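Local structure of cAMP factor (6JLC) at residues 90-102 against 150-162. The protein probably acts as a secreted pore-forming toxin, a co-haemolytic CAMP factor linked to bacterial vaginosis. Residues are numbered along the deposited sequence; the frame is centred on the assembly and turned at random.
Sequences NNLRYKIQKAHVE and ATIYVKDLLNKAI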
ATOM      1  N   ASN A  90      -4.363   0.644   5.754  1.00 34.44           N
ATOM      2  CA  ASN A  90      -4.663  -0.072   6.981  1.00 34.19           C
ATOM      3  C   ASN A  90      -6.014   0.290   7.575  1.00 39.42           C
ATOM      4  O   ASN A  90      -6.627  -0.557   8.233  1.00 42.28           O
ATOM      5  CB  ASN A  90      -3.559   0.183   8.005  1.00 33.31           C
ATOM      6  CG  ASN A  90      -2.238  -0.433   7.582  1.00 49.06           C
ATOM      7  OD1 ASN A  90      -2.204  -1.559   7.090  1.00 55.79           O
ATOM      8  ND2 ASN A  90      -1.152   0.310   7.745  1.00 50.18           N
ATOM      9  N   ASN A  91      -6.501   1.518   7.357  1.00 27.91           N
ATOM     10  CA  ASN A  91      -7.695   1.993   8.040  1.00 29.46           C
ATOM     11  C   ASN A  91      -8.913   2.214   7.150  1.00 33.25           C
ATOM     12  O   ASN A  91     -10.032   2.214   7.672  1.00 36.79           O
ATOM     13  CB  ASN A  91      -7.381   3.299   8.785  1.00 34.96           C
ATOM     14  CG  ASN A  91      -6.245   3.130   9.763  1.00 45.56           C
ATOM     15  OD1 ASN A  91      -6.119   2.086  10.393  1.00 50.49           O
ATOM     16  ND2 ASN A  91      -5.396   4.139   9.875  1.00 49.04           N
ATOM     17  N   LEU A  92      -8.743   2.413   5.839  1.00 30.02           N
ATOM     18  CA  LEU A  92      -9.853   2.826   4.982  1.00 24.95           C
ATOM     19  C   LEU A  92     -10.330   1.710   4.052  1.00 29.45           C
ATOM     20  O   LEU A  92     -11.019   1.986   3.060  1.00 28.72           O
ATOM     21  CB  LEU A  92      -9.468   4.067   4.165  1.00 27.19           C
ATOM     22  CG  LEU A  92      -8.970   5.257   4.987  1.00 30.26           C
ATOM     23  CD1 LEU A  92      -8.586   6.412   4.057  1.00 29.85           C
ATOM     24  CD2 LEU A  92     -10.020   5.699   5.971  1.00 33.83           C
ATOM     25  N   ARG A  93     -10.015   0.448   4.376  1.00 30.19           N
ATOM     26  CA  ARG A  93     -10.224  -0.638   3.418  1.00 30.94           C
ATOM     27  C   ARG A  93     -11.685  -0.781   3.010  1.00 32.21           C
ATOM     28  O   ARG A  93     -11.976  -1.121   1.853  1.00 32.75           O
ATOM     29  CB  ARG A  93      -9.729  -1.965   3.995  1.00 26.32           C
ATOM     30  CG  ARG A  93      -9.720  -3.065   2.925  1.00 38.15           C
ATOM     31  CD  ARG A  93      -9.229  -4.397   3.461  1.00 40.23           C
ATOM     32  NE  ARG A  93      -7.807  -4.386   3.792  1.00 40.35           N
ATOM     33  CZ  ARG A  93      -6.815  -4.471   2.911  1.00 43.70           C
ATOM     34  NH1 ARG A  93      -7.062  -4.562   1.607  1.00 39.77           N
ATOM     35  NH2 ARG A  93      -5.565  -4.459   3.342  1.00 51.61           N
ATOM     36  N   TYR A  94     -12.619  -0.517   3.926  1.00 27.22           N
ATOM     37  CA  TYR A  94     -14.041  -0.680   3.647  1.00 31.39           C
ATOM     38  C   TYR A  94     -14.752   0.642   3.386  1.00 32.74           C
ATOM     39  O   TYR A  94     -15.985   0.691   3.438  1.00 32.58           O
ATOM     40  CB  TYR A  94     -14.725  -1.423   4.799  1.00 29.47           C
ATOM     41  CG  TYR A  94     -14.469  -2.908   4.752  1.00 30.27           C
ATOM     42  CD1 TYR A  94     -13.312  -3.447   5.298  1.00 33.46           C
ATOM     43  CD2 TYR A  94     -15.361  -3.767   4.119  1.00 32.07           C
ATOM     44  CE1 TYR A  94     -13.064  -4.827   5.249  1.00 35.25           C
ATOM     45  CE2 TYR A  94     -15.116  -5.146   4.057  1.00 31.31           C
ATOM     46  CZ  TYR A  94     -13.969  -5.664   4.626  1.00 38.97           C
ATOM     47  OH  TYR A  94     -13.720  -7.018   4.571  1.00 37.97           O
ATOM     48  N   LYS A  95     -14.010   1.715   3.114  1.00 29.88           N
ATOM     49  CA  LYS A  95     -14.672   2.972   2.800  1.00 27.31           C
ATOM     50  C   LYS A  95     -15.217   2.943   1.373  1.00 26.85           C
ATOM     51  O   LYS A  95     -14.748   2.189   0.517  1.00 30.61           O
ATOM     52  CB  LYS A  95     -13.707   4.158   2.966  1.00 29.01           C
ATOM     53  CG  LYS A  95     -13.328   4.447   4.417  1.00 31.69           C
ATOM     54  CD  LYS A  95     -14.534   4.962   5.186  1.00 32.75           C
ATOM     55  CE  LYS A  95     -14.218   5.102   6.668  1.00 35.32           C
ATOM     56  NZ  LYS A  95     -15.453   5.498   7.411  1.00 39.19           N
ATOM     57  N   ILE A  96     -16.211   3.795   1.121  1.00 27.83           N
ATOM     58  CA  ILE A  96     -16.748   3.908  -0.223  1.00 30.36           C
ATOM     59  C   ILE A  96     -15.643   4.346  -1.191  1.00 28.78           C
ATOM     60  O   ILE A  96     -14.612   4.914  -0.798  1.00 29.33           O
ATOM     61  CB  ILE A  96     -17.934   4.885  -0.265  1.00 34.41           C
ATOM     62  CG1 ILE A  96     -17.549   6.235   0.360  1.00 31.19           C
ATOM     63  CG2 ILE A  96     -19.146   4.266   0.428  1.00 36.31           C
ATOM     64  CD1 ILE A  96     -18.600   7.315   0.175  1.00 30.16           C
ATOM     65  N   GLN A  97     -15.866   4.069  -2.478  1.00 27.70           N
ATOM     66  CA  GLN A  97     -14.835   4.334  -3.480  1.00 28.93           C
ATOM     67  C   GLN A  97     -14.477   5.817  -3.540  1.00 31.48           C
ATOM     68  O   GLN A  97     -13.316   6.163  -3.807  1.00 32.51           O
ATOM     69  CB  GLN A  97     -15.306   3.814  -4.843  1.00 34.98           C
ATOM     70  CG  GLN A  97     -14.357   4.078  -6.009  1.00 33.93           C
ATOM     71  CD  GLN A  97     -13.007   3.391  -5.858  1.00 38.98           C
ATOM     72  OE1 GLN A  97     -12.849   2.455  -5.067  1.00 38.58           O
ATOM     73  NE2 GLN A  97     -12.025   3.843  -6.639  1.00 38.41           N
ATOM     74  N   LYS A  98     -15.444   6.699  -3.248  1.00 31.78           N
ATOM     75  CA  LYS A  98     -15.209   8.144  -3.273  1.00 31.15           C
ATOM     76  C   LYS A  98     -14.070   8.548  -2.344  1.00 32.07           C
ATOM     77  O   LYS A  98     -13.285   9.448  -2.670  1.00 27.81           O
ATOM     78  CB  LYS A  98     -16.494   8.877  -2.887  1.00 34.66           C
ATOM     79  CG  LYS A  98     -16.459  10.394  -2.960  1.00 40.88           C
ATOM     80  CD  LYS A  98     -17.699  10.963  -2.260  1.00 45.00           C
ATOM     81  CE  LYS A  98     -18.016  12.385  -2.694  1.00 57.66           C
ATOM     82  NZ  LYS A  98     -17.234  13.412  -1.955  1.00 62.74           N
ATOM     83  N   ALA A  99     -13.966   7.899  -1.176  1.00 28.06           N
ATOM     84  CA  ALA A  99     -12.857   8.187  -0.272  1.00 28.89           C
ATOM     85  C   ALA A  99     -11.519   7.896  -0.937  1.00 30.09           C
ATOM     86  O   ALA A  99     -10.563   8.666  -0.794  1.00 29.24           O
ATOM     87  CB  ALA A  99     -13.001   7.382   1.025  1.00 28.24           C
ATOM     88  N   HIS A 100     -11.436   6.791  -1.677  1.00 26.92           N
ATOM     89  CA  HIS A 100     -10.169   6.394  -2.277  1.00 23.64           C
ATOM     90  C   HIS A 100      -9.828   7.226  -3.508  1.00 27.33           C
ATOM     91  O   HIS A 100      -8.646   7.474  -3.783  1.00 23.39           O
ATOM     92  CB  HIS A 100     -10.211   4.920  -2.643  1.00 25.57           C
ATOM     93  CG  HIS A 100     -10.272   4.028  -1.449  1.00 27.89           C
ATOM     94  ND1 HIS A 100     -11.457   3.499  -0.973  1.00 32.19           N
ATOM     95  CD2 HIS A 100      -9.304   3.601  -0.606  1.00 30.80           C
ATOM     96  CE1 HIS A 100     -11.208   2.765   0.097  1.00 29.54           C
ATOM     97  NE2 HIS A 100      -9.909   2.813   0.343  1.00 32.35           N
ATOM     98  N   VAL A 101     -10.833   7.619  -4.281  1.00 27.67           N
ATOM     99  CA  VAL A 101     -10.572   8.502  -5.417  1.00 31.35           C
ATOM    100  C   VAL A 101      -9.982   9.821  -4.928  1.00 28.91           C
ATOM    101  O   VAL A 101      -8.984  10.320  -5.473  1.00 25.63           O
ATOM    102  CB  VAL A 101     -11.857   8.721  -6.229  1.00 30.83           C
ATOM    103  CG1 VAL A 101     -11.643   9.828  -7.263  1.00 31.25           C
ATOM    104  CG2 VAL A 101     -12.263   7.421  -6.909  1.00 31.46           C
ATOM    105  N   GLU A 102     -10.577  10.386  -3.878  1.00 27.26           N
ATOM    106  CA  GLU A 102     -10.122  11.674  -3.362  1.00 28.26           C
ATOM    107  C   GLU A 102      -8.735  11.563  -2.730  1.00 31.27           C
ATOM    108  O   GLU A 102      -7.857  12.396  -2.997  1.00 26.23           O
ATOM    109  CB  GLU A 102     -11.145  12.234  -2.371  1.00 27.80           C
ATOM    110  CG  GLU A 102     -12.484  12.533  -3.032  1.00 30.14           C
ATOM    111  CD  GLU A 102     -13.471  13.254  -2.131  1.00 39.17           C
ATOM    112  OE1 GLU A 102     -13.108  13.638  -0.998  1.00 36.61           O
ATOM    113  OE2 GLU A 102     -14.624  13.433  -2.576  1.00 40.73           O
ATOM    114  N   ALA A 150     -17.594  -4.739  -4.559  1.00 27.82           N
ATOM    115  CA  ALA A 150     -16.323  -4.682  -3.857  1.00 26.88           C
ATOM    116  C   ALA A 150     -15.379  -3.733  -4.580  1.00 31.25           C
ATOM    117  O   ALA A 150     -15.278  -3.756  -5.813  1.00 32.90           O
ATOM    118  CB  ALA A 150     -15.713  -6.083  -3.760  1.00 27.30           C
ATOM    119  N   THR A 151     -14.738  -2.849  -3.819  1.00 30.61           N
ATOM    120  CA  THR A 151     -13.665  -2.040  -4.365  1.00 29.90           C
ATOM    121  C   THR A 151     -12.424  -2.910  -4.551  1.00 36.13           C
ATOM    122  O   THR A 151     -12.363  -4.059  -4.105  1.00 34.25           O
ATOM    123  CB  THR A 151     -13.352  -0.875  -3.435  1.00 29.67           C
ATOM    124  OG1 THR A 151     -12.922  -1.407  -2.168  1.00 33.57           O
ATOM    125  CG2 THR A 151     -14.593   0.007  -3.230  1.00 26.65           C
ATOM    126  N   ILE A 152     -11.408  -2.350  -5.209  1.00 37.24           N
ATOM    127  CA  ILE A 152     -10.159  -3.100  -5.331  1.00 35.44           C
ATOM    128  C   ILE A 152      -9.514  -3.306  -3.965  1.00 29.10           C
ATOM    129  O   ILE A 152      -8.763  -4.266  -3.765  1.00 30.15           O
ATOM    130  CB  ILE A 152      -9.196  -2.390  -6.296  1.00 41.89           C
ATOM    131  CG1 ILE A 152      -8.733  -1.103  -5.649  1.00 49.09           C
ATOM    132  CG2 ILE A 152      -9.861  -2.113  -7.630  1.00 45.57           C
ATOM    133  CD1 ILE A 152      -7.323  -0.915  -5.814  1.00 57.00           C
ATOM    134  N   TYR A 153      -9.798  -2.425  -2.998  1.00 26.69           N
ATOM    135  CA  TYR A 153      -9.229  -2.588  -1.661  1.00 28.62           C
ATOM    136  C   TYR A 153      -9.817  -3.808  -0.955  1.00 29.60           C
ATOM    137  O   TYR A 153      -9.090  -4.552  -0.292  1.00 29.10           O
ATOM    138  CB  TYR A 153      -9.438  -1.305  -0.850  1.00 28.95           C
ATOM    139  CG  TYR A 153      -8.989  -0.139  -1.692  1.00 30.00           C
ATOM    140  CD1 TYR A 153      -7.645   0.204  -1.756  1.00 36.22           C
ATOM    141  CD2 TYR A 153      -9.889   0.549  -2.501  1.00 34.17           C
ATOM    142  CE1 TYR A 153      -7.215   1.239  -2.575  1.00 34.82           C
ATOM    143  CE2 TYR A 153      -9.467   1.578  -3.324  1.00 37.37           C
ATOM    144  CZ  TYR A 153      -8.129   1.921  -3.350  1.00 38.55           C
ATOM    145  OH  TYR A 153      -7.707   2.955  -4.161  1.00 36.32           O
ATOM    146  N   VAL A 154     -11.121  -4.041  -1.115  1.00 27.18           N
ATOM    147  CA  VAL A 154     -11.740  -5.248  -0.566  1.00 30.71           C
ATOM    148  C   VAL A 154     -11.255  -6.483  -1.322  1.00 26.78           C
ATOM    149  O   VAL A 154     -10.951  -7.519  -0.718  1.00 29.03           O
ATOM    150  CB  VAL A 154     -13.279  -5.121  -0.604  1.00 28.38           C
ATOM    151  CG1 VAL A 154     -13.949  -6.457  -0.236  1.00 28.38           C
ATOM    152  CG2 VAL A 154     -13.745  -4.038   0.352  1.00 28.17           C
ATOM    153  N   LYS A 155     -11.204  -6.396  -2.653  1.00 26.22           N
ATOM    154  CA  LYS A 155     -10.658  -7.480  -3.470  1.00 30.54           C
ATOM    155  C   LYS A 155      -9.223  -7.811  -3.081  1.00 36.39           C
ATOM    156  O   LYS A 155      -8.818  -8.980  -3.138  1.00 30.13           O
ATOM    157  CB  LYS A 155     -10.721  -7.104  -4.952  1.00 31.77           C
ATOM    158  CG  LYS A 155     -12.080  -7.336  -5.609  1.00 36.60           C
ATOM    159  CD  LYS A 155     -12.409  -8.823  -5.679  1.00 33.08           C
ATOM    160  CE  LYS A 155     -13.748  -9.094  -6.368  1.00 35.86           C
ATOM    161  NZ  LYS A 155     -13.626  -8.894  -7.839  1.00 32.26           N
ATOM    162  N   ASP A 156      -8.434  -6.803  -2.690  1.00 29.50           N
ATOM    163  CA  ASP A 156      -7.066  -7.080  -2.261  1.00 29.54           C
ATOM    164  C   ASP A 156      -7.034  -7.855  -0.949  1.00 31.37           C
ATOM    165  O   ASP A 156      -6.140  -8.681  -0.750  1.00 31.05           O
ATOM    166  CB  ASP A 156      -6.270  -5.776  -2.155  1.00 36.01           C
ATOM    167  CG  ASP A 156      -5.999  -5.137  -3.531  1.00 48.21           C
ATOM    168  OD1 ASP A 156      -5.993  -5.870  -4.544  1.00 48.21           O
ATOM    169  OD2 ASP A 156      -5.800  -3.902  -3.608  1.00 45.42           O
ATOM    170  N   LEU A 157      -7.996  -7.618  -0.048  1.00 30.43           N
ATOM    171  CA  LEU A 157      -8.080  -8.426   1.172  1.00 27.82           C
ATOM    172  C   LEU A 157      -8.390  -9.888   0.845  1.00 31.55           C
ATOM    173  O   LEU A 157      -7.829 -10.807   1.454  1.00 26.70           O
ATOM    174  CB  LEU A 157      -9.143  -7.846   2.108  1.00 29.07           C
ATOM    175  CG  LEU A 157      -9.235  -8.457   3.511  1.00 30.41           C
ATOM    176  CD1 LEU A 157      -7.955  -8.218   4.294  1.00 34.42           C
ATOM    177  CD2 LEU A 157     -10.444  -7.909   4.269  1.00 34.35           C
ATOM    178  N   LEU A 158      -9.227 -10.131  -0.142  1.00 27.76           N
ATOM    179  CA  LEU A 158      -9.551 -11.475  -0.577  1.00 23.91           C
ATOM    180  C   LEU A 158      -8.313 -12.116  -1.216  1.00 22.98           C
ATOM    181  O   LEU A 158      -7.994 -13.236  -0.974  1.00 25.83           O
ATOM    182  CB  LEU A 158     -10.690 -11.462  -1.551  1.00 24.65           C
ATOM    183  CG  LEU A 158     -11.015 -12.757  -2.242  1.00 26.62           C
ATOM    184  CD1 LEU A 158     -11.155 -13.894  -1.266  1.00 28.59           C
ATOM    185  CD2 LEU A 158     -12.206 -12.645  -3.129  1.00 26.18           C
ATOM    186  N   ASN A 159      -7.620 -11.347  -2.020  1.00 24.99           N
ATOM    187  CA  ASN A 159      -6.416 -11.839  -2.658  1.00 26.43           C
ATOM    188  C   ASN A 159      -5.376 -12.198  -1.641  1.00 29.31           C
ATOM    189  O   ASN A 159      -4.709 -13.165  -1.770  1.00 29.44           O
ATOM    190  CB  ASN A 159      -5.873 -10.867  -3.681  1.00 29.29           C
ATOM    191  CG  ASN A 159      -5.097 -11.560  -4.776  1.00 42.11           C
ATOM    192  OD1 ASN A 159      -4.188 -11.024  -5.351  1.00 51.97           O
ATOM    193  ND2 ASN A 159      -5.466 -12.749  -5.040  1.00 41.43           N
ATOM    194  N   LYS A 160      -5.253 -11.387  -0.611  1.00 31.28           N
ATOM    195  CA  LYS A 160      -4.316 -11.706   0.463  1.00 35.07           C
ATOM    196  C   LYS A 160      -4.668 -13.030   1.133  1.00 30.78           C
ATOM    197  O   LYS A 160      -3.781 -13.845   1.424  1.00 31.40           O
ATOM    198  CB  LYS A 160      -4.288 -10.573   1.490  1.00 42.29           C
ATOM    199  CG  LYS A 160      -2.999 -10.519   2.306  1.00 57.99           C
ATOM    200  CD  LYS A 160      -2.797  -9.156   2.960  1.00 68.71           C
ATOM    201  CE  LYS A 160      -2.489  -8.080   1.920  1.00 71.82           C
ATOM    202  NZ  LYS A 160      -3.099  -6.768   2.273  1.00 71.88           N
ATOM    203  N   ALA A 161      -5.961 -13.264   1.388  1.00 25.93           N
ATOM    204  CA  ALA A 161      -6.384 -14.527   1.986  1.00 28.12           C
ATOM    205  C   ALA A 161      -6.098 -15.703   1.059  1.00 25.35           C
ATOM    206  O   ALA A 161      -5.674 -16.771   1.514  1.00 28.88           O
ATOM    207  CB  ALA A 161      -7.877 -14.468   2.348  1.00 26.41           C
ATOM    208  N   ILE A 162      -6.310 -15.524  -0.252  1.00 23.14           N
ATOM    209  CA  ILE A 162      -5.991 -16.588  -1.200  1.00 24.64           C
ATOM    210  C   ILE A 162      -4.507 -16.919  -1.132  1.00 30.54           C
ATOM    211  O   ILE A 162      -4.110 -18.087  -1.032  1.00 27.32           O
ATOM    212  CB  ILE A 162      -6.404 -16.177  -2.630  1.00 27.71           C
ATOM    213  CG1 ILE A 162      -7.934 -16.052  -2.727  1.00 27.70           C
ATOM    214  CG2 ILE A 162      -5.826 -17.148  -3.685  1.00 26.03           C
ATOM    215  CD1 ILE A 162      -8.410 -15.394  -4.021  1.00 28.70           C
TER
HETATM  216  O   HOH W   1     -12.938   0.304  -0.155  1.00 33.49           O
HETATM  217  O   HOH W   2      -2.605  -3.581   2.320  1.00 60.42           O
HETATM  218  O   HOH W   3     -11.952   0.406  -6.196  1.00 34.08           O
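His100 and Tyr153 form an offset stack at the junction between the N-terminal five-helix part and the C-terminal three-helix part of the CAMP factor, centroids 3.7 Å apart and planes within 13° of parallel. The two side chains point in opposite directions, which leaves His100 CD2 over the centre of the tyrosine ring; Ile152 CG1 covers the other face. The Tyr153 hydroxyl and Gln97 NE2 both hydrogen-bond Asp36, holding Tyr153 to the N-terminal part.

Arg93 lies along the first turns of helix 152-173. A first torsion of -170° and a bend at chi3 carry its guanidinium there, where NH1 donates a bent hydrogen bond (144°) to Tyr153 O, 2.8 Å away. The helical N-H of Leu157 bonds the same oxygen from the other face of its plane, so two donors grip it. Val154 CG2 packs over one face of Tyr94, whose hydroxyl bonds Asp207.

Waters complete the seam, linking Arg93 O and Lys95 O to Thr151 OG1, the N-cap, and Gln97 OE1 to Ile152 N. Another, weakly held by Lys160, bridges Arg93 NH2 and Lys160 NZ, like charges 3.5 Å apart. The chemistry thus implies a polar, partly hydrated joint, with Arg93 to Tyr153 the one direct hydrogen bond between the segments.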